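Local coordinates for protein nigerythrin (Desulfovibrio vulgaris subsp. vulgaris, PDB 1YUZ) that shows NADH peroxidase activity in vitro and is a homodimeric electron-transfer protein of the rubrerythrin family, with rubredoxin-like iron and diiron centres, at residues H172-C177 and C192-D197; G78-L83 and V139-R144; G39-H44 and E92-A97. All blocks are in the same frame, centred on the assembly; numbering follows the deposited sequence.

Contact 1. Residues H172-C177 and C192-D197. With FE (Fe (III) ion), chain H.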
loop_
_atom_site.group_PDB
_atom_site.type_symbol
_atom_site.label_atom_id
_atom_site.label_comp_id
_atom_site.label_asym_id
_atom_site.label_seq_id
_atom_site.Cartn_x
_atom_site.Cartn_y
_atom_site.Cartn_z
ATOM N N HIS B 172 9.029 15.108 -5.846
ATOM C CA HIS B 172 8.787 16.469 -5.403
ATOM C C HIS B 172 7.958 16.491 -4.135
ATOM O O HIS B 172 6.869 15.924 -4.083
ATOM C CB HIS B 172 8.093 17.237 -6.521
ATOM C CG HIS B 172 8.901 17.311 -7.776
ATOM N ND1 HIS B 172 9.966 18.175 -7.923
ATOM C CD2 HIS B 172 8.835 16.594 -8.922
ATOM C CE1 HIS B 172 10.520 17.986 -9.107
ATOM N NE2 HIS B 172 9.854 17.033 -9.732
ATOM N N LEU B 173 8.502 17.143 -3.114
ATOM C CA LEU B 173 7.856 17.260 -1.817
ATOM C C LEU B 173 7.265 18.646 -1.624
ATOM O O LEU B 173 7.921 19.660 -1.874
ATOM C CB LEU B 173 8.871 16.995 -0.703
ATOM C CG LEU B 173 8.376 17.187 0.734
ATOM C CD1 LEU B 173 7.307 16.153 1.051
ATOM C CD2 LEU B 173 9.541 17.039 1.695
ATOM N N CYS B 174 6.021 18.688 -1.169
ATOM C CA CYS B 174 5.354 19.951 -0.923
ATOM C C CYS B 174 6.092 20.705 0.187
ATOM O O CYS B 174 6.684 20.098 1.073
ATOM C CB CYS B 174 3.913 19.683 -0.509
ATOM S SG CYS B 174 2.987 21.172 -0.127
ATOM N N PRO B 175 6.075 22.046 0.144
ATOM C CA PRO B 175 6.760 22.837 1.174
ATOM C C PRO B 175 6.092 22.812 2.549
ATOM O O PRO B 175 6.772 22.913 3.573
ATOM C CB PRO B 175 6.755 24.251 0.591
ATOM C CG PRO B 175 6.616 24.042 -0.871
ATOM C CD PRO B 175 5.650 22.903 -0.973
ATOM N N ILE B 176 4.767 22.681 2.579
ATOM C CA ILE B 176 4.045 22.714 3.850
ATOM C C ILE B 176 3.256 21.476 4.269
ATOM O O ILE B 176 2.624 21.471 5.324
ATOM C CB ILE B 176 3.104 23.934 3.904
ATOM C CG1 ILE B 176 2.054 23.841 2.796
ATOM C CG2 ILE B 176 3.923 25.218 3.771
ATOM C CD1 ILE B 176 0.984 24.913 2.890
ATOM N N CYS B 177 3.255 20.439 3.444
ATOM C CA CYS B 177 2.581 19.210 3.831
ATOM C C CYS B 177 3.427 18.062 3.308
ATOM O O CYS B 177 4.419 18.287 2.610
ATOM C CB CYS B 177 1.132 19.156 3.314
ATOM S SG CYS B 177 0.855 18.583 1.631
ATOM N N CYS B 192 -2.871 20.632 -0.158
ATOM C CA CYS B 192 -2.924 22.026 0.295
ATOM C C CYS B 192 -2.927 23.072 -0.819
ATOM O O CYS B 192 -2.980 24.270 -0.542
ATOM C CB CYS B 192 -1.751 22.314 1.232
ATOM S SG CYS B 192 -0.156 22.356 0.390
ATOM N N PHE B 193 -2.845 22.624 -2.066
ATOM C CA PHE B 193 -2.853 23.510 -3.232
ATOM C C PHE B 193 -1.600 24.348 -3.500
ATOM O O PHE B 193 -1.627 25.218 -4.367
ATOM C CB PHE B 193 -4.077 24.435 -3.190
ATOM C CG PHE B 193 -5.382 23.757 -3.549
ATOM C CD1 PHE B 193 -5.449 22.381 -3.777
ATOM C CD2 PHE B 193 -6.551 24.506 -3.647
ATOM C CE1 PHE B 193 -6.664 21.767 -4.096
ATOM C CE2 PHE B 193 -7.767 23.901 -3.963
ATOM C CZ PHE B 193 -7.824 22.532 -4.187
ATOM N N ARG B 194 -0.507 24.107 -2.780
ATOM C CA ARG B 194 0.716 24.868 -3.050
ATOM C C ARG B 194 1.150 24.571 -4.483
ATOM O O ARG B 194 1.106 23.427 -4.924
ATOM C CB ARG B 194 1.847 24.470 -2.089
ATOM C CG ARG B 194 1.873 25.232 -0.769
ATOM C CD ARG B 194 2.207 26.710 -0.971
ATOM N NE ARG B 194 2.043 27.474 0.266
ATOM C CZ ARG B 194 3.013 27.737 1.136
ATOM N NH1 ARG B 194 4.249 27.308 0.918
ATOM N NH2 ARG B 194 2.738 28.414 2.242
ATOM N N PRO B 195 1.572 25.602 -5.232
ATOM C CA PRO B 195 2.007 25.409 -6.619
ATOM C C PRO B 195 3.236 24.516 -6.735
ATOM O O PRO B 195 4.065 24.466 -5.830
ATOM C CB PRO B 195 2.302 26.830 -7.094
ATOM C CG PRO B 195 1.383 27.663 -6.267
ATOM C CD PRO B 195 1.528 27.037 -4.901
ATOM N N LYS B 196 3.351 23.819 -7.860
ATOM C CA LYS B 196 4.483 22.932 -8.092
ATOM C C LYS B 196 5.825 23.630 -7.911
ATOM O O LYS B 196 6.741 23.077 -7.305
ATOM C CB LYS B 196 4.423 22.344 -9.506
ATOM C CG LYS B 196 5.695 21.603 -9.905
ATOM C CD LYS B 196 5.639 21.095 -11.335
ATOM C CE LYS B 196 6.934 20.392 -11.718
ATOM N NZ LYS B 196 6.905 19.886 -13.119
ATOM N N ASP B 197 5.943 24.848 -8.431
ATOM C CA ASP B 197 7.205 25.574 -8.339
ATOM C C ASP B 197 7.700 25.831 -6.915
ATOM O O ASP B 197 8.823 26.291 -6.728
ATOM C CB ASP B 197 7.122 26.893 -9.119
ATOM C CG ASP B 197 6.506 28.014 -8.314
ATOM O OD1 ASP B 197 5.407 27.814 -7.763
ATOM O OD2 ASP B 197 7.122 29.102 -8.237
HETATM FE FE FE H . 0.860 20.354 0.182
#

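Contact 2. Residues G78-L83 and V139-R144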
loop_
_atom_site.group_PDB
_atom_site.type_symbol
_atom_site.label_atom_id
_atom_site.label_comp_id
_atom_site.label_asym_id
_atom_site.label_seq_id
_atom_site.Cartn_x
_atom_site.Cartn_y
_atom_site.Cartn_z
ATOM N N GLY B 78 6.823 19.350 12.560
ATOM C CA GLY B 78 6.779 20.797 12.695
ATOM C C GLY B 78 5.371 21.308 12.927
ATOM O O GLY B 78 5.151 22.167 13.780
ATOM N N LEU B 79 4.412 20.783 12.171
ATOM C CA LEU B 79 3.023 21.203 12.311
ATOM C C LEU B 79 2.471 20.840 13.682
ATOM O O LEU B 79 1.782 21.637 14.316
ATOM C CB LEU B 79 2.159 20.549 11.232
ATOM C CG LEU B 79 2.436 20.951 9.782
ATOM C CD1 LEU B 79 1.583 20.103 8.855
ATOM C CD2 LEU B 79 2.140 22.433 9.588
ATOM N N GLU B 80 2.774 19.628 14.133
ATOM C CA GLU B 80 2.300 19.148 15.423
ATOM C C GLU B 80 2.995 19.862 16.576
ATOM O O GLU B 80 2.350 20.256 17.551
ATOM C CB GLU B 80 2.500 17.630 15.498
ATOM C CG GLU B 80 1.611 16.912 14.478
ATOM C CD GLU B 80 2.072 15.514 14.092
ATOM O OE1 GLU B 80 3.153 15.068 14.529
ATOM O OE2 GLU B 80 1.332 14.861 13.328
ATOM N N TYR B 81 4.303 20.048 16.453
ATOM C CA TYR B 81 5.078 20.726 17.485
ATOM C C TYR B 81 4.584 22.155 17.711
ATOM O O TYR B 81 4.492 22.613 18.853
ATOM C CB TYR B 81 6.558 20.745 17.097
ATOM C CG TYR B 81 7.420 21.583 18.011
ATOM C CD1 TYR B 81 7.558 21.261 19.360
ATOM C CD2 TYR B 81 8.097 22.700 17.526
ATOM C CE1 TYR B 81 8.354 22.031 20.206
ATOM C CE2 TYR B 81 8.894 23.479 18.365
ATOM C CZ TYR B 81 9.016 23.137 19.701
ATOM O OH TYR B 81 9.802 23.903 20.534
ATOM N N ALA B 82 4.265 22.855 16.627
ATOM C CA ALA B 82 3.790 24.230 16.733
ATOM C C ALA B 82 2.569 24.302 17.641
ATOM O O ALA B 82 2.437 25.226 18.444
ATOM C CB ALA B 82 3.455 24.778 15.357
ATOM N N LEU B 83 1.676 23.327 17.515
ATOM C CA LEU B 83 0.476 23.302 18.342
ATOM C C LEU B 83 0.805 22.986 19.795
ATOM O O LEU B 83 0.273 23.617 20.710
ATOM C CB LEU B 83 -0.527 22.277 17.809
ATOM C CG LEU B 83 -1.178 22.579 16.457
ATOM C CD1 LEU B 83 -2.228 21.522 16.152
ATOM C CD2 LEU B 83 -1.817 23.961 16.491
ATOM N N VAL B 139 -7.385 19.194 14.419
ATOM C CA VAL B 139 -8.059 18.469 13.351
ATOM C C VAL B 139 -7.360 18.798 12.034
ATOM O O VAL B 139 -7.102 17.912 11.220
ATOM C CB VAL B 139 -9.552 18.863 13.253
ATOM C CG1 VAL B 139 -10.150 18.336 11.957
ATOM C CG2 VAL B 139 -10.318 18.302 14.451
ATOM N N HIS B 140 -7.041 20.072 11.836
ATOM C CA HIS B 140 -6.373 20.506 10.614
ATOM C C HIS B 140 -5.008 19.847 10.458
ATOM O O HIS B 140 -4.703 19.266 9.416
ATOM C CB HIS B 140 -6.201 22.027 10.626
ATOM C CG HIS B 140 -5.367 22.551 9.498
ATOM N ND1 HIS B 140 -5.823 22.612 8.200
ATOM C CD2 HIS B 140 -4.098 23.020 9.474
ATOM C CE1 HIS B 140 -4.871 23.102 7.424
ATOM N NE2 HIS B 140 -3.814 23.357 8.172
ATOM N N VAL B 141 -4.184 19.938 11.495
ATOM C CA VAL B 141 -2.852 19.354 11.443
ATOM C C VAL B 141 -2.878 17.840 11.241
ATOM O O VAL B 141 -2.176 17.313 10.380
ATOM C CB VAL B 141 -2.054 19.698 12.719
ATOM C CG1 VAL B 141 -0.766 18.890 12.768
ATOM C CG2 VAL B 141 -1.738 21.192 12.738
ATOM N N PHE B 142 -3.695 17.142 12.023
ATOM C CA PHE B 142 -3.793 15.690 11.909
ATOM C C PHE B 142 -4.328 15.281 10.539
ATOM O O PHE B 142 -3.934 14.252 9.993
ATOM C CB PHE B 142 -4.706 15.134 13.004
ATOM C CG PHE B 142 -4.089 15.124 14.377
ATOM C CD1 PHE B 142 -4.886 15.313 15.502
ATOM C CD2 PHE B 142 -2.729 14.874 14.559
ATOM C CE1 PHE B 142 -4.346 15.249 16.783
ATOM C CE2 PHE B 142 -2.178 14.809 15.838
ATOM C CZ PHE B 142 -2.990 14.996 16.955
ATOM N N THR B 143 -5.240 16.079 9.996
ATOM C CA THR B 143 -5.814 15.806 8.686
ATOM C C THR B 143 -4.747 15.904 7.604
ATOM O O THR B 143 -4.638 15.024 6.745
ATOM C CB THR B 143 -6.948 16.798 8.358
ATOM O OG1 THR B 143 -8.095 16.486 9.156
ATOM C CG2 THR B 143 -7.328 16.727 6.886
ATOM N N ARG B 144 -3.961 16.977 7.636
ATOM C CA ARG B 144 -2.908 17.159 6.647
ATOM C C ARG B 144 -1.928 15.992 6.683
ATOM O O ARG B 144 -1.565 15.447 5.641
ATOM C CB ARG B 144 -2.163 18.480 6.880
ATOM C CG ARG B 144 -2.938 19.721 6.449
ATOM C CD ARG B 144 -2.010 20.781 5.849
ATOM N NE ARG B 144 -2.738 21.940 5.334
ATOM C CZ ARG B 144 -3.694 21.873 4.412
ATOM N NH1 ARG B 144 -4.040 20.699 3.902
ATOM N NH2 ARG B 144 -4.310 22.972 4.006
#

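Contact 3. Residues G39-H44 and E92-A97. With FE (Fe (III) ion), chain F.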
loop_
_atom_site.group_PDB
_atom_site.type_symbol
_atom_site.label_atom_id
_atom_site.label_comp_id
_atom_site.label_asym_id
_atom_site.label_seq_id
_atom_site.Cartn_x
_atom_site.Cartn_y
_atom_site.Cartn_z
ATOM N N GLY B 39 5.873 9.306 17.287
ATOM C CA GLY B 39 5.792 8.347 16.202
ATOM C C GLY B 39 6.485 8.829 14.941
ATOM O O GLY B 39 7.188 8.064 14.282
ATOM N N GLU B 40 6.293 10.098 14.603
ATOM C CA GLU B 40 6.910 10.656 13.407
ATOM C C GLU B 40 8.416 10.780 13.558
ATOM O O GLU B 40 9.151 10.692 12.579
ATOM C CB GLU B 40 6.291 12.015 13.085
ATOM C CG GLU B 40 4.793 11.932 12.788
ATOM C CD GLU B 40 4.479 11.183 11.496
ATOM O OE1 GLU B 40 5.164 10.182 11.180
ATOM O OE2 GLU B 40 3.535 11.595 10.796
ATOM N N THR B 41 8.875 10.982 14.788
ATOM C CA THR B 41 10.300 11.084 15.041
ATOM C C THR B 41 10.899 9.710 14.753
ATOM O O THR B 41 11.982 9.599 14.187
ATOM C CB THR B 41 10.562 11.515 16.496
ATOM O OG1 THR B 41 9.956 12.798 16.716
ATOM C CG2 THR B 41 12.052 11.630 16.769
ATOM N N GLY B 42 10.170 8.664 15.126
ATOM C CA GLY B 42 10.635 7.316 14.858
ATOM C C GLY B 42 10.600 7.041 13.363
ATOM O O GLY B 42 11.516 6.437 12.811
ATOM N N ALA B 43 9.537 7.488 12.698
ATOM C CA ALA B 43 9.400 7.290 11.259
ATOM C C ALA B 43 10.537 7.978 10.515
ATOM O O ALA B 43 11.096 7.430 9.566
ATOM C CB ALA B 43 8.059 7.831 10.780
ATOM N N HIS B 44 10.877 9.188 10.943
ATOM C CA HIS B 44 11.951 9.923 10.297
ATOM C C HIS B 44 13.258 9.159 10.421
ATOM O O HIS B 44 14.008 9.030 9.453
ATOM C CB HIS B 44 12.105 11.311 10.916
ATOM C CG HIS B 44 13.138 12.151 10.237
ATOM N ND1 HIS B 44 14.484 12.050 10.513
ATOM C CD2 HIS B 44 13.024 13.071 9.251
ATOM C CE1 HIS B 44 15.154 12.876 9.726
ATOM N NE2 HIS B 44 14.291 13.506 8.952
ATOM N N GLU B 92 9.726 19.870 24.726
ATOM C CA GLU B 92 10.883 19.723 23.854
ATOM C C GLU B 92 10.675 18.495 22.975
ATOM O O GLU B 92 10.287 17.435 23.468
ATOM C CB GLU B 92 12.157 19.550 24.686
ATOM C CG GLU B 92 12.444 20.710 25.622
ATOM C CD GLU B 92 12.661 22.014 24.881
ATOM O OE1 GLU B 92 13.658 22.116 24.135
ATOM O OE2 GLU B 92 11.831 22.935 25.041
ATOM N N LYS B 93 10.917 18.641 21.677
ATOM C CA LYS B 93 10.758 17.521 20.758
ATOM C C LYS B 93 11.724 16.413 21.150
ATOM O O LYS B 93 12.885 16.672 21.472
ATOM C CB LYS B 93 11.029 17.962 19.321
ATOM C CG LYS B 93 9.950 18.859 18.742
ATOM C CD LYS B 93 10.297 19.307 17.335
ATOM C CE LYS B 93 11.547 20.170 17.325
ATOM N NZ LYS B 93 11.895 20.622 15.954
ATOM N N PRO B 94 11.254 15.160 21.132
ATOM C CA PRO B 94 12.106 14.029 21.496
ATOM C C PRO B 94 13.072 13.639 20.386
ATOM O O PRO B 94 12.931 14.061 19.238
ATOM C CB PRO B 94 11.093 12.930 21.777
ATOM C CG PRO B 94 10.053 13.197 20.727
ATOM C CD PRO B 94 9.887 14.705 20.812
ATOM N N THR B 95 14.069 12.843 20.752
ATOM C CA THR B 95 15.042 12.344 19.796
ATOM C C THR B 95 15.046 10.841 20.006
ATOM O O THR B 95 14.800 10.364 21.115
ATOM C CB THR B 95 16.453 12.907 20.053
ATOM O OG1 THR B 95 16.882 12.542 21.368
ATOM C CG2 THR B 95 16.453 14.425 19.925
ATOM N N VAL B 96 15.298 10.091 18.940
ATOM C CA VAL B 96 15.311 8.640 19.029
ATOM C C VAL B 96 16.543 8.069 18.353
ATOM O O VAL B 96 17.234 8.763 17.607
ATOM C CB VAL B 96 14.067 8.031 18.353
ATOM C CG1 VAL B 96 12.805 8.588 18.991
ATOM C CG2 VAL B 96 14.090 8.330 16.859
ATOM N N ALA B 97 16.812 6.798 18.620
ATOM C CA ALA B 97 17.948 6.125 18.019
ATOM C C ALA B 97 17.513 5.615 16.656
ATOM O O ALA B 97 16.317 5.503 16.377
ATOM C CB ALA B 97 18.393 4.965 18.894
HETATM FE FE FE F . 4.058 9.755 9.464
HETATM O O HOH W 1 11.270 15.155 17.330
HETATM O O HOH W 2 4.544 8.361 8.170
#

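Contact 1. Residues H172-C177 and C192-D197
Cys174 SG is held by two bonds, one to the iron at 2.3 Å and one from the N-H of Ile176 in its own loop. That second bond measures 3.6 Å from Ile176 N to Cys174 SG with an angle of 155° at the hydrogen, long as expected for sulfur. Because Cys174 and Cys192 of the facing segment both bind the iron, their sulfurs are held only 3.4 Å apart, SG to SG. Cys177 SG sits a little farther from Cys192 SG, at 4.1 Å, and Cys189 supplies the fourth ligand. On the other segment Arg194 N makes a similar but weak bond to Cys192 SG. Such N-H donors would be expected to spread some of the thiolate charge.

Beside the metal the contact is van der Waals packing, with the guanidinium of Arg194 against methyl and methylene groups. Ile176 holds CG1 between its backbone N and carbonyl carbon (chi1 62°), which lays that branch along Cys192 SG, with CG1 to SG at 3.6 Å. Arg194 crosses the isoleucine at about a right angle. Its chain bends at chi2 (-67°), bringing the guanidinium over the Ile176 methyls: CG2 lies over one face, 3.6 Å from Arg194 NH1, and CD1 sits above the same group nearer its rim. Pro175 CB approaches NH1 obliquely. Ile176 and Arg194 thus cover one flank of the iron site.

Farther along the segments, His172 and Lys196 both bond to Glu184, the lysine through a salt bridge. Two Cys-x-x-Cys loops, 174-177 and 189-192, giving four thiolates around one iron, with N-H...S bonds of the kind made to Cys174, make up the rubredoxin Fe(Cys)4 site.

Contact 2. Residues G78-L83 and V139-R144
Leu79 and Val141 face each other where two nearly antiparallel helices, 60-87 and 136-161, run side by side, the axes of these short segments 9.6 Å apart with their directions at 165°. Val141 buries the largest share of the contact and splits its two methyls. CG1, anti to the backbone N (chi1 170°), enters between Leu79 and Glu80, 3.7 Å from Leu79 CB and 3.5 Å from Glu80 CG. CG2 goes the other way to Leu83, whose CD1 lies a tight 3.5 Å from it as the leucine and valine side chains lie alongside, pointing opposite ways.

Glu80 therefore offers its aliphatic stem to the valine while its extended chain carries the carboxylate onward. OE2 comes to the edge of the Phe142 ring, near its plane, 4.2 Å from CD2, and is held by a hydrogen bond from outside, with Tyr123 OH. Glu80 also packs on Ala36, Ile37 and Glu40 of helix 29-56.

The chemistry is thus divided: methyl and methylene groups join the two helices, the buried carboxylate gets its polar partner from helix 104-132, and the ring edge of Phe142 may add a slight electrostatic complement.

Contact 3. Residues G39-H44 and E92-A97
This is a surface contact in which the loop between helices 60-87 and 104-132 runs over the outer side of helix 29-56, with Thr41 of the helix meeting Pro94 and Val96 of the loop. Thr41 presents its methyl, CG2, to both. The methyl touches the backbone carbonyl of Pro94, 3.6 Å from CG2 to O, and Val96 CG1 at 3.8 Å from the same CG2. Val96 approaches obliquely and also rests its other methyl on the helix backbone, its CG2 lying 3.6 Å from Thr41 O and close to the CA of Gly42.

The polar half of the threonine is used differently. With OG1 beside the backbone N (chi1 -60°), the hydroxyl bonds to Ile37 O one turn earlier in the helix. It also accepts from a water, 2.8 Å from Thr41 OG1, which gives its other hydrogen to Pro94 O, likewise at 2.8 Å. Loop and helix are thus joined by methyl contacts and one water bridge.

The neighbouring residue, Glu40, turns into the bundle instead. Both its oxygens bind the iron(III), OE1 at 2.1 Å and OE2 at 2.3 Å, and a water also binds the metal. Glu73, Glu118 and Glu149 supply the other ligands, while Tyr123 and His76 hydrogen-bond to Glu40 OE2. A carboxylate-bridged diiron site inside four helices, with a long crossover connection between the second and third passing outside, is the hallmark of the ferritin-like diiron fold of rubrerythrins.

How the contacts relate
Contacts 2 and 3 belong to the ferritin-like bundle, contact 1 to the rubredoxin-like domain that follows it. Contact 2 is buried and almost wholly apolar, contact 3 lies at the surface and adds a water bridge to its methyl contacts, and contact 1 is partly buried and held by a metal. Helix 60-87 and the loop after it tie contacts 2 and 3 together, Tyr81 of the one forming a cation-pi pair with Lys93 of the other. Contact 2 also borders contact 1, where Arg144 touches Cys192 and Leu79 reaches Ile176. Contacts 1 and 3, each holding ligands of a different iron centre, do not touch.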